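Local coordinates for protein glycosyl hydrolase family 10 (Bacteroides intestinalis DSM 17393, PDB 4QPW) that binds xylohexaose through the carbohydrate-binding module described here, part of a larger enzyme that probably hydrolyses O-glycosyl bonds in xylan, at residues A[26-31]-A[43-48]; A[64-69]-A[115-120]; A[73-78]-A[133-138]. All blocks are in the same frame, centred on the assembly; numbering follows the deposited sequence.

Interaction 1 of 3, residues A[26-31]-A[43-48]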
loop_
_atom_site.group_PDB
_atom_site.type_symbol
_atom_site.label_atom_id
_atom_site.label_comp_id
_atom_site.label_asym_id
_atom_site.label_seq_id
_atom_site.Cartn_x
_atom_site.Cartn_y
_atom_site.Cartn_z
ATOM N N LYS A 26 -7.619 -2.034 -17.685
ATOM C CA LYS A 26 -8.537 -1.015 -17.231
ATOM C C LYS A 26 -9.915 -1.479 -17.004
ATOM O O LYS A 26 -10.599 -0.986 -16.082
ATOM C CB LYS A 26 -8.600 0.148 -18.301
ATOM C CG LYS A 26 -9.676 1.211 -18.144
ATOM C CD LYS A 26 -9.794 2.112 -19.416
ATOM C CE LYS A 26 -10.944 3.099 -19.182
ATOM N NZ LYS A 26 -10.834 4.174 -20.219
ATOM N N GLU A 27 -10.452 -2.391 -17.819
ATOM C CA GLU A 27 -11.798 -2.819 -17.686
ATOM C C GLU A 27 -12.105 -3.706 -16.510
ATOM O O GLU A 27 -13.247 -3.771 -16.100
ATOM C CB GLU A 27 -12.300 -3.455 -18.971
ATOM C CG GLU A 27 -12.309 -2.591 -20.211
ATOM C CD GLU A 27 -13.096 -1.331 -20.029
ATOM O OE1 GLU A 27 -14.284 -1.539 -19.541
ATOM O OE2 GLU A 27 -12.596 -0.203 -20.323
ATOM N N THR A 28 -11.105 -4.421 -16.049
ATOM C CA THR A 28 -11.260 -5.494 -15.115
ATOM C C THR A 28 -10.664 -5.161 -13.701
ATOM O O THR A 28 -10.578 -6.059 -12.871
ATOM C CB THR A 28 -10.670 -6.780 -15.690
ATOM O OG1 THR A 28 -9.401 -6.523 -16.181
ATOM C CG2 THR A 28 -11.566 -7.317 -16.838
ATOM N N THR A 29 -10.308 -3.902 -13.499
ATOM C CA THR A 29 -9.612 -3.441 -12.245
ATOM C C THR A 29 -10.381 -2.285 -11.713
ATOM O O THR A 29 -10.766 -1.348 -12.439
ATOM C CB THR A 29 -8.227 -3.045 -12.599
ATOM O OG1 THR A 29 -7.510 -4.105 -13.257
ATOM C CG2 THR A 29 -7.452 -2.628 -11.325
ATOM N N THR A 30 -10.521 -2.233 -10.361
ATOM C CA THR A 30 -11.037 -1.074 -9.676
ATOM C C THR A 30 -10.201 -0.791 -8.436
ATOM O O THR A 30 -9.747 -1.706 -7.749
ATOM C CB THR A 30 -12.491 -1.180 -9.271
ATOM O OG1 THR A 30 -12.716 -2.204 -8.502
ATOM C CG2 THR A 30 -13.350 -1.476 -10.460
ATOM N N ILE A 31 -9.956 0.474 -8.170
ATOM C CA ILE A 31 -9.276 0.980 -6.943
ATOM C C ILE A 31 -10.126 2.048 -6.288
ATOM O O ILE A 31 -10.482 3.059 -6.954
ATOM C CB ILE A 31 -7.894 1.557 -7.278
ATOM C CG1 ILE A 31 -6.989 0.554 -7.941
ATOM C CG2 ILE A 31 -7.251 2.160 -6.040
ATOM C CD1 ILE A 31 -5.703 1.125 -8.447
ATOM N N LYS A 43 -9.598 -4.390 -6.655
ATOM C CA LYS A 43 -10.227 -5.601 -7.184
ATOM C C LYS A 43 -9.834 -5.835 -8.606
ATOM O O LYS A 43 -9.925 -4.927 -9.435
ATOM C CB LYS A 43 -11.703 -5.480 -7.114
ATOM C CG LYS A 43 -12.309 -5.612 -5.824
ATOM C CD LYS A 43 -13.814 -5.914 -6.015
ATOM C CE LYS A 43 -13.967 -7.065 -6.985
ATOM N NZ LYS A 43 -15.026 -8.024 -6.575
ATOM N N THR A 44 -9.439 -7.056 -8.899
ATOM C CA THR A 44 -8.939 -7.461 -10.231
ATOM C C THR A 44 -9.568 -8.765 -10.602
ATOM O O THR A 44 -9.748 -9.686 -9.788
ATOM C CB THR A 44 -7.506 -7.649 -10.293
ATOM O OG1 THR A 44 -7.127 -8.530 -9.212
ATOM C CG2 THR A 44 -6.747 -6.359 -10.168
ATOM N N SER A 45 -9.972 -8.898 -11.902
ATOM C CA SER A 45 -10.408 -10.245 -12.431
ATOM C C SER A 45 -9.461 -10.754 -13.415
ATOM O O SER A 45 -9.586 -11.982 -13.795
ATOM C CB SER A 45 -11.842 -10.201 -12.927
ATOM O OG SER A 45 -11.934 -9.366 -14.032
ATOM N N VAL A 46 -8.483 -10.040 -13.889
ATOM C CA VAL A 46 -7.483 -10.453 -14.894
ATOM C C VAL A 46 -6.119 -10.000 -14.420
ATOM O O VAL A 46 -5.911 -8.758 -14.178
ATOM C CB VAL A 46 -7.778 -9.880 -16.333
ATOM C CG1 VAL A 46 -6.698 -10.311 -17.284
ATOM C CG2 VAL A 46 -9.153 -10.295 -16.805
ATOM N N ALA A 47 -5.140 -10.856 -14.324
ATOM C CA ALA A 47 -3.775 -10.437 -13.964
ATOM C C ALA A 47 -3.203 -9.572 -15.006
ATOM O O ALA A 47 -3.364 -9.864 -16.278
ATOM C CB ALA A 47 -2.898 -11.656 -13.770
ATOM N N ALA A 48 -2.501 -8.524 -14.693
ATOM C CA ALA A 48 -1.766 -7.758 -15.646
ATOM C C ALA A 48 -0.505 -8.535 -16.055
ATOM O O ALA A 48 -0.055 -9.422 -15.343
ATOM C CB ALA A 48 -1.352 -6.395 -15.025
HETATM O O HOH W 1 -7.851 -6.906 -13.882
HETATM O O HOH W 2 -12.834 -4.869 -10.702
#

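Interaction 2 of 3, residues A[64-69]-A[115-120]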
loop_
_atom_site.group_PDB
_atom_site.type_symbol
_atom_site.label_atom_id
_atom_site.label_comp_id
_atom_site.label_asym_id
_atom_site.label_seq_id
_atom_site.Cartn_x
_atom_site.Cartn_y
_atom_site.Cartn_z
ATOM N N ILE A 64 9.155 11.623 6.777
ATOM C CA ILE A 64 10.355 10.842 6.963
ATOM C C ILE A 64 11.580 11.619 6.469
ATOM O O ILE A 64 11.519 12.373 5.515
ATOM C CB ILE A 64 10.247 9.426 6.402
ATOM C CG1 ILE A 64 10.036 9.405 4.918
ATOM C CG2 ILE A 64 9.195 8.562 7.126
ATOM C CD1 ILE A 64 9.810 7.994 4.296
ATOM N N GLU A 65 12.681 11.370 7.178
ATOM C CA GLU A 65 13.979 12.100 6.936
ATOM C C GLU A 65 15.017 11.091 6.615
ATOM O O GLU A 65 15.160 10.038 7.209
ATOM C CB GLU A 65 14.355 12.821 8.214
ATOM C CG GLU A 65 13.337 13.874 8.625
ATOM C CD GLU A 65 13.627 14.375 10.051
ATOM O OE1 GLU A 65 14.496 15.218 10.102
ATOM O OE2 GLU A 65 13.138 13.864 11.068
ATOM N N ILE A 66 15.869 11.429 5.588
ATOM C CA ILE A 66 16.869 10.500 5.111
ATOM C C ILE A 66 17.772 9.964 6.239
ATOM O O ILE A 66 18.225 10.747 7.063
ATOM C CB ILE A 66 17.738 11.183 3.968
ATOM C CG1 ILE A 66 18.668 10.141 3.320
ATOM C CG2 ILE A 66 18.511 12.426 4.463
ATOM C CD1 ILE A 66 19.436 10.688 2.133
ATOM N N GLY A 67 17.985 8.712 6.233
ATOM C CA GLY A 67 18.895 8.086 7.169
ATOM C C GLY A 67 18.299 7.755 8.511
ATOM O O GLY A 67 18.919 7.016 9.295
ATOM N N LYS A 68 17.075 8.163 8.849
ATOM C CA LYS A 68 16.406 7.757 10.096
ATOM C C LYS A 68 15.687 6.460 9.953
ATOM O O LYS A 68 15.295 6.056 8.851
ATOM C CB LYS A 68 15.521 8.868 10.559
ATOM C CG LYS A 68 16.282 10.140 10.903
ATOM C CD LYS A 68 15.446 11.133 11.658
ATOM C CE LYS A 68 16.240 12.395 12.030
ATOM N NZ LYS A 68 17.046 13.033 10.910
ATOM N N GLU A 69 15.523 5.750 11.062
ATOM C CA GLU A 69 14.853 4.451 11.105
ATOM C C GLU A 69 13.362 4.575 11.480
ATOM O O GLU A 69 13.002 5.244 12.452
ATOM C CB GLU A 69 15.533 3.611 12.181
ATOM C CG GLU A 69 17.006 3.213 11.996
ATOM C CD GLU A 69 17.280 2.364 10.778
ATOM O OE1 GLU A 69 16.509 1.360 10.581
ATOM O OE2 GLU A 69 18.283 2.687 10.036
ATOM N N VAL A 115 15.548 6.253 2.719
ATOM C CA VAL A 115 16.589 6.466 1.664
ATOM C C VAL A 115 16.563 7.848 1.159
ATOM O O VAL A 115 17.508 8.216 0.342
ATOM C CB VAL A 115 16.429 5.453 0.552
ATOM C CG1 VAL A 115 16.516 4.056 1.051
ATOM C CG2 VAL A 115 15.242 5.688 -0.328
ATOM N N ALA A 116 15.640 8.711 1.499
ATOM C CA ALA A 116 15.443 10.023 1.008
ATOM C C ALA A 116 14.553 10.789 1.972
ATOM O O ALA A 116 14.023 10.204 2.938
ATOM C CB ALA A 116 14.793 9.956 -0.374
ATOM N N ASP A 117 14.313 12.019 1.709
ATOM C CA ASP A 117 13.271 12.796 2.476
ATOM C C ASP A 117 11.913 12.601 1.883
ATOM O O ASP A 117 11.718 12.619 0.646
ATOM C CB ASP A 117 13.603 14.264 2.485
ATOM C CG ASP A 117 14.812 14.586 3.349
ATOM O OD1 ASP A 117 15.181 13.982 4.348
ATOM O OD2 ASP A 117 15.432 15.696 2.988
ATOM N N GLY A 118 10.872 12.411 2.730
ATOM C CA GLY A 118 9.526 12.478 2.277
ATOM C C GLY A 118 9.053 11.368 1.391
ATOM O O GLY A 118 9.525 10.250 1.503
ATOM N N GLY A 119 8.102 11.640 0.558
ATOM C CA GLY A 119 7.595 10.659 -0.386
ATOM C C GLY A 119 6.288 9.988 0.031
ATOM O O GLY A 119 5.446 10.600 0.710
ATOM N N HIS A 120 6.104 8.808 -0.511
ATOM C CA HIS A 120 4.809 8.113 -0.444
ATOM C C HIS A 120 5.033 6.634 -0.297
ATOM O O HIS A 120 6.164 6.129 -0.306
ATOM C CB HIS A 120 4.007 8.471 -1.709
ATOM C CG HIS A 120 4.848 8.303 -2.974
ATOM N ND1 HIS A 120 5.377 9.374 -3.661
ATOM C CD2 HIS A 120 5.224 7.207 -3.650
ATOM C CE1 HIS A 120 6.039 8.896 -4.719
ATOM N NE2 HIS A 120 5.963 7.610 -4.769
#

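Interaction 3 of 3, residues A[73-78]-A[133-138]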
loop_
_atom_site.group_PDB
_atom_site.type_symbol
_atom_site.label_atom_id
_atom_site.label_comp_id
_atom_site.label_asym_id
_atom_site.label_seq_id
_atom_site.Cartn_x
_atom_site.Cartn_y
_atom_site.Cartn_z
ATOM N N LYS A 73 3.732 0.247 8.817
ATOM C CA LYS A 73 2.703 -0.697 9.287
ATOM C C LYS A 73 1.552 -0.640 8.366
ATOM O O LYS A 73 1.050 0.477 8.031
ATOM C CB LYS A 73 2.262 -0.443 10.703
ATOM C CG LYS A 73 3.374 -0.501 11.714
ATOM C CD LYS A 73 2.909 -0.428 13.166
ATOM C CE LYS A 73 4.087 -0.593 14.139
ATOM N NZ LYS A 73 3.653 -0.624 15.539
ATOM N N MET A 74 1.040 -1.777 7.886
ATOM C CA MET A 74 -0.149 -1.821 7.048
ATOM C C MET A 74 -1.022 -2.955 7.442
ATOM O O MET A 74 -0.472 -4.089 7.604
ATOM C CB MET A 74 0.301 -1.983 5.624
ATOM C CG MET A 74 -0.749 -1.797 4.566
ATOM S SD MET A 74 -0.244 -2.186 2.871
ATOM C CE MET A 74 1.532 -1.241 3.169
ATOM N N MET A 75 -2.288 -2.742 7.588
ATOM C CA MET A 75 -3.239 -3.851 7.826
ATOM C C MET A 75 -3.884 -4.219 6.502
ATOM O O MET A 75 -4.491 -3.355 5.829
ATOM C CB MET A 75 -4.225 -3.499 8.892
ATOM C CG MET A 75 -5.321 -4.556 9.010
ATOM S SD MET A 75 -6.220 -4.651 10.575
ATOM C CE MET A 75 -7.873 -4.324 10.091
ATOM N N VAL A 76 -3.722 -5.479 6.115
ATOM C CA VAL A 76 -4.044 -5.979 4.754
ATOM C C VAL A 76 -4.690 -7.334 4.861
ATOM O O VAL A 76 -4.299 -8.167 5.723
ATOM C CB VAL A 76 -2.796 -6.108 3.905
ATOM C CG1 VAL A 76 -3.084 -6.550 2.470
ATOM C CG2 VAL A 76 -1.954 -4.887 3.968
ATOM N N ARG A 77 -5.646 -7.605 3.992
ATOM C CA ARG A 77 -6.109 -9.006 3.739
ATOM C C ARG A 77 -6.416 -9.080 2.244
ATOM O O ARG A 77 -6.594 -8.069 1.508
ATOM C CB ARG A 77 -7.276 -9.363 4.581
ATOM C CG ARG A 77 -8.500 -8.724 4.261
ATOM C CD ARG A 77 -9.752 -9.254 5.020
ATOM N NE ARG A 77 -11.013 -8.813 4.574
ATOM C CZ ARG A 77 -12.273 -9.123 5.032
ATOM N NH1 ARG A 77 -12.486 -10.000 6.063
ATOM N NH2 ARG A 77 -13.311 -8.502 4.444
ATOM N N GLY A 78 -6.606 -10.318 1.775
ATOM C CA GLY A 78 -7.064 -10.570 0.421
ATOM C C GLY A 78 -8.030 -11.689 0.361
ATOM O O GLY A 78 -8.225 -12.468 1.324
ATOM N N GLN A 133 -7.704 -5.765 0.311
ATOM C CA GLN A 133 -8.254 -4.727 1.203
ATOM C C GLN A 133 -7.197 -4.227 2.165
ATOM O O GLN A 133 -6.414 -5.023 2.724
ATOM C CB GLN A 133 -9.419 -5.309 1.947
ATOM C CG GLN A 133 -10.586 -5.707 0.991
ATOM C CD GLN A 133 -11.790 -6.262 1.740
ATOM O OE1 GLN A 133 -11.636 -6.889 2.783
ATOM N NE2 GLN A 133 -12.936 -5.979 1.259
ATOM N N ILE A 134 -7.117 -2.896 2.296
ATOM C CA ILE A 134 -6.109 -2.223 3.133
ATOM C C ILE A 134 -6.845 -1.335 4.090
ATOM O O ILE A 134 -7.578 -0.430 3.723
ATOM C CB ILE A 134 -5.116 -1.453 2.248
ATOM C CG1 ILE A 134 -4.363 -2.421 1.354
ATOM C CG2 ILE A 134 -4.175 -0.638 3.163
ATOM C CD1 ILE A 134 -3.495 -1.749 0.296
ATOM N N LYS A 135 -6.688 -1.606 5.409
ATOM C CA LYS A 135 -7.429 -0.871 6.411
ATOM C C LYS A 135 -6.757 0.476 6.834
ATOM O O LYS A 135 -7.491 1.423 7.098
ATOM C CB LYS A 135 -7.565 -1.788 7.646
ATOM C CG LYS A 135 -8.544 -1.429 8.675
ATOM C CD LYS A 135 -9.968 -1.650 8.179
ATOM C CE LYS A 135 -11.023 -1.340 9.260
ATOM N NZ LYS A 135 -12.402 -1.440 8.729
ATOM N N TYR A 136 -5.455 0.468 6.916
ATOM C CA TYR A 136 -4.698 1.667 7.353
ATOM C C TYR A 136 -3.278 1.481 6.980
ATOM O O TYR A 136 -2.800 0.356 6.740
ATOM C CB TYR A 136 -4.839 1.944 8.888
ATOM C CG TYR A 136 -4.384 0.806 9.782
ATOM C CD1 TYR A 136 -3.037 0.573 10.037
ATOM C CD2 TYR A 136 -5.295 -0.073 10.366
ATOM C CE1 TYR A 136 -2.629 -0.428 10.904
ATOM C CE2 TYR A 136 -4.915 -1.077 11.190
ATOM C CZ TYR A 136 -3.601 -1.264 11.402
ATOM O OH TYR A 136 -3.123 -2.333 12.266
ATOM N N VAL A 137 -2.564 2.626 7.000
ATOM C CA VAL A 137 -1.128 2.695 6.846
ATOM C C VAL A 137 -0.558 3.634 7.881
ATOM O O VAL A 137 -1.119 4.744 8.067
ATOM C CB VAL A 137 -0.755 3.210 5.407
ATOM C CG1 VAL A 137 0.714 3.227 5.226
ATOM C CG2 VAL A 137 -1.396 2.336 4.346
ATOM N N LYS A 138 0.492 3.217 8.573
ATOM C CA LYS A 138 1.173 4.058 9.544
ATOM C C LYS A 138 2.652 4.073 9.264
ATOM O O LYS A 138 3.209 3.074 8.813
ATOM C CB LYS A 138 0.939 3.552 11.004
ATOM C CG LYS A 138 -0.501 3.442 11.442
ATOM C CD LYS A 138 -0.723 2.872 12.805
ATOM C CE LYS A 138 -2.174 2.682 13.148
ATOM N NZ LYS A 138 -2.392 2.105 14.507
#

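Interaction 1 of 3, residues A[26-31]-A[43-48]
Val46 O and three oxygens of Thr28 and Thr29 converge on a single water. The carbonyl of Val46 takes a hydrogen bond from it at 2.7 Å (Val46 O to the water oxygen), Thr28 OG1 lies 2.8 Å from it and Thr29 OG1 2.9 Å, while a weak bond reaches Thr28 O. With chi1 at 49°, Thr28 holds OG1 between its backbone N and carbonyl carbon, turned to this water and alongside Val46 CB. The other branch, CG2, lies beside Ser45 OG, which also comes to 3.3 Å from Thr28 CB. Thr29 OG1 has a further partner in Val25 O. The backbones meet as the arms of an antiparallel beta hairpin in the beta-sandwich of this carbohydrate-binding module, pairing strand 29-31 with the end of strand 39-44. Thr30 N bonds Lys43 O at 2.9 Å, and Lys43 N returns the bond to Thr30 O. Past the last paired residues Ser45 N still reaches Thr28 O, at 3.1 Å and an N-H...O angle of 149°. A second water donates to Lys43 O. Thr29 and Thr44 point together to the buried side, where Ile54 covers both, and their side chains touch through Thr29 OG1 and Thr44 CG2 at 3.9 Å. Thr44 OG1 is hydrogen-bonded to Phe128 O and Gly130 N, which fixes its rotation and ties the hairpin to the adjoining strand 130-141.

Interaction 2 of 3, residues A[64-69]-A[115-120]
Ile66 and Asp117 join two surface loops of the beta-sandwich, one of them built on a type II beta turn from Glu65 to Lys68. Lys68 N closes the turn on Glu65 O, and Gly67 occupies its third position with a positive phi, where a side chain would collide with the carbonyl oxygen of Ile66. The backbone N of Ile66 points out of the turn and is caught by Asp117 OD1 at 2.9 Å, a nearly straight bond with an N-H...O angle of 166°. Asp117 has its CG anti to its own carbonyl carbon (chi1 -71°), which carries the carboxylate across to the turn; OD1 is met on its anti side, the donor standing 22° out of the carboxylate plane. The same oxygen also lies 3.4 Å from Glu65 CA.

Ile66 itself has CG1 anti to its backbone N, and its extended chain runs against the backbone of Val115, bringing CD1 to 3.6 Å from Val115 O, while the CG2 branch rests beside Asp117 OD1. Within the turn, between two exposed side chains, Lys68 NZ makes a weak salt bridge with Glu65 OE1 at 3.5 Å. Further bonds join Gly67 and Lys68 to the backbone of Ala114, and the second loop leads on into strand 120-124, which carries the xylan-pocket residues Met122 and Gln124. Gly118 N binds Ile64 O at 2.9 Å, tilted out of the carbonyl plane. Ile64 has its CG1 between backbone N and carbonyl carbon, which lays both CG1 and CD1 against the carbonyl oxygen of Gly118, with CD1 3.6 Å from Gly118 O.

Interaction 3 of 3, residues A[73-78]-A[133-138]
Arg77 and Gln133 meet at one end of two antiparallel strands through both backbone and side chain. Among the backbone bonds, Arg77 and Gln133 exchange a pair, as do Lys73 and Lys138. Between these the register slips at a classic beta bulge: Lys135 and Tyr136 together face Met75, whose O receives Lys135 N at 2.8 Å and whose N gives a longer bond, 3.3 Å, to Tyr136 O.

The side-chain hydrogen bonds are made by the guanidinium of Arg77, which grips Gln133 OE1 twice, from NE at 2.7 Å and from NH2 at 2.9 Å. OE1 lies in the guanidinium plane, and the two flat groups are only 11° apart. Gln133 NE2 is held in turn by Glu41, fixing both ends of the amide. A leucine in place of Arg77 would probably leave Gln133 OE1 without its two donors and its amide freer to turn.

Nonpolar contacts centre on Met75. Tyr136, with chi1 at 58°, swings its ring back over the neighbouring strand, so that Met75 CB sits over one face, 3.7 Å from the ring centroid, in a CH-pi contact; SD approaches obliquely, a Met-aromatic contact. Met75 CE presses tightly on Lys135 CG at 3.3 Å. Tyr136 OH is tied to Glu107.

Strand 69-78 thus runs between strands 130-141 and 106-113; Trp105 covers Met75, Arg77 and Gln133, while on the reverse face Val76, which touches Ile134, packs on Leu84 and Phe101 of the second sheet.

How the interactions relate
From the N terminus, interaction 1 comes first and closes a short hairpin of eleven intervening residues, finished before the others begin. Interaction 2 opens at 64-69, directly ahead of the strand that starts interaction 3; their partners follow in the same order, 115-120 then 133-138, so these two long closures cross rather than nest. Interaction 3 holds the middle of one sheet together, and its strand 130-141 is the neighbour of strand 39-44 from interaction 1. Interactions 1 and 2 lie on opposite sides of the chain's centre, with centres about 32 Å apart; interaction 2 joins the loops that lead into strands of the two different sheets.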